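Local coordinates for protein Esterase/lipase (Lactobacillus rhamnosus, PDB 4N5H) that probably hydrolyses ester bonds, and may also transfer acyl groups, as an esterase of the alpha/beta hydrolase fold, at residues 91-94 with 98-101. The protein carries 1 engineered substitution. Numbering follows the deposited sequence.
Sequences YLAS and AVMG
Val99 meets the helix through a single methyl, CG2, which comes up against the backbone of Ala93: CG2 lies 3.6 Å from Ala93 N and 3.8 Å from Ala93 CA. The same carbon touches two side chains, Ala93 CB at 3.9 Å and, more loosely, Leu92 CB at 4.2 Å. All four partners are backbone atoms or beta carbons, so the strand residue reaches the helix surface itself and not the tip of a longer side chain. The Val99 torsion explains the choice of branch: with chi1 at -178°, CG1 stands anti to the backbone N, while CG2 is anti to the carbonyl carbon and faces the helix. No polar bond joins the segments, which together bury 114 Å², a small apolar contact. It closes the second half of a beta-alpha-beta crossover, in which helix 86-94 links the parallel neighbours 66-72 and 98-102 in the central sheet of the alpha/beta hydrolase fold. Strand position is set by backbone hydrogen bonds that pair Ala98 and Met100 with strand 66-72, and Val99 with Tyr56, on which the side chains of Ala93 and Val99 also rest. On the helix side, Ser94 OG donates to Tyr91 O at 2.7 Å, from near the carbonyl plane and with a C=O...OG angle of 127°, folding the Ser94 side chain back onto the backbone three residues earlier. Farther out, helix 288-311 packs on Tyr91 and Leu92, while the ring of Tyr91 meets that of Trp285 with planes about 20° apart.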
ATOM      1  N   TYR A  91      19.276  -4.912  -2.938  1.00 11.73           N
ATOM      2  CA  TYR A  91      19.965  -6.183  -2.693  1.00 12.79           C
ATOM      3  C   TYR A  91      21.484  -5.970  -2.560  1.00 12.21           C
ATOM      4  O   TYR A  91      22.136  -6.432  -1.610  1.00 12.83           O
ATOM      5  CB  TYR A  91      19.685  -7.313  -3.720  1.00 12.14           C
ATOM      6  CG  TYR A  91      20.503  -8.506  -3.371  1.00 12.56           C
ATOM      7  CD1 TYR A  91      20.142  -9.320  -2.258  1.00 14.23           C
ATOM      8  CD2 TYR A  91      21.664  -8.816  -4.082  1.00 13.63           C
ATOM      9  CE1 TYR A  91      20.950 -10.365  -1.893  1.00 16.55           C
ATOM     10  CE2 TYR A  91      22.459  -9.885  -3.669  1.00 14.56           C
ATOM     11  CZ  TYR A  91      22.102 -10.615  -2.578  1.00 14.84           C
ATOM     12  OH  TYR A  91      22.859 -11.715  -2.187  1.00 17.90           O
ATOM     13  N   LEU A  92      22.049  -5.295  -3.522  1.00 10.62           N
ATOM     14  CA  LEU A  92      23.502  -5.094  -3.446  1.00 11.53           C
ATOM     15  C   LEU A  92      23.878  -4.355  -2.167  1.00 11.15           C
ATOM     16  O   LEU A  92      24.839  -4.724  -1.494  1.00 12.76           O
ATOM     17  CB  LEU A  92      23.987  -4.379  -4.700  1.00 11.47           C
ATOM     18  CG  LEU A  92      23.701  -5.012  -6.035  1.00 12.81           C
ATOM     19  CD1 LEU A  92      24.145  -4.114  -7.175  1.00 14.07           C
ATOM     20  CD2 LEU A  92      24.356  -6.426  -6.060  1.00 13.27           C
ATOM     21  N   ALA A  93      23.150  -3.297  -1.817  1.00 11.65           N
ATOM     22  CA  ALA A  93      23.422  -2.539  -0.582  1.00 11.70           C
ATOM     23  C   ALA A  93      23.325  -3.416   0.671  1.00 13.84           C
ATOM     24  O   ALA A  93      24.151  -3.277   1.585  1.00 13.27           O
ATOM     25  CB  ALA A  93      22.432  -1.342  -0.440  1.00 12.51           C
ATOM     26  N   SER A  94      22.389  -4.339   0.664  1.00 13.11           N
ATOM     27  CA  SER A  94      22.173  -5.204   1.820  1.00 14.49           C
ATOM     28  C   SER A  94      23.394  -6.105   2.103  1.00 14.48           C
ATOM     29  O   SER A  94      23.524  -6.604   3.240  1.00 16.79           O
ATOM     30  CB  SER A  94      20.915  -6.110   1.647  1.00 13.03           C
ATOM     31  OG  SER A  94      21.163  -7.209   0.771  1.00 13.92           O
ATOM     32  N   ALA A  98      27.726   0.600  -0.482  1.00 12.44           N
ATOM     33  CA  ALA A  98      27.107   1.899  -0.681  1.00 11.00           C
ATOM     34  C   ALA A  98      26.809   1.962  -2.180  1.00 11.70           C
ATOM     35  O   ALA A  98      27.669   1.820  -3.038  1.00 10.52           O
ATOM     36  CB  ALA A  98      28.025   3.017  -0.284  1.00 11.05           C
ATOM     37  N   VAL A  99      25.540   2.147  -2.522  1.00 10.93           N
ATOM     38  CA  VAL A  99      25.111   2.046  -3.923  1.00 12.01           C
ATOM     39  C   VAL A  99      24.462   3.347  -4.372  1.00 12.13           C
ATOM     40  O   VAL A  99      23.586   3.955  -3.695  1.00 11.69           O
ATOM     41  CB  VAL A  99      24.103   0.866  -4.090  1.00 11.34           C
ATOM     42  CG1 VAL A  99      23.643   0.661  -5.492  1.00 12.63           C
ATOM     43  CG2 VAL A  99      24.680  -0.431  -3.461  1.00 11.57           C
ATOM     44  N   MET A 100      24.817   3.765  -5.568  1.00 11.41           N
ATOM     45  CA  MET A 100      24.203   4.907  -6.196  1.00 11.28           C
ATOM     46  C   MET A 100      23.600   4.458  -7.503  1.00 10.07           C
ATOM     47  O   MET A 100      24.216   3.707  -8.287  1.00 11.18           O
ATOM     48  CB  MET A 100      25.282   6.046  -6.413  1.00 12.47           C
ATOM     49  CG  MET A 100      24.663   7.243  -7.101  1.00 11.66           C
ATOM     50  SD  MET A 100      24.564   7.324  -8.900  1.00 12.80           S
ATOM     51  CE  MET A 100      26.167   7.937  -9.253  1.00 11.84           C
ATOM     52  N   GLY A 101      22.383   4.907  -7.761  1.00 11.52           N
ATOM     53  CA  GLY A 101      21.756   4.713  -9.076  1.00 11.23           C
ATOM     54  C   GLY A 101      21.127   6.012  -9.566  1.00 11.78           C
ATOM     55  O   GLY A 101      20.424   6.652  -8.830  1.00 12.83           O
TER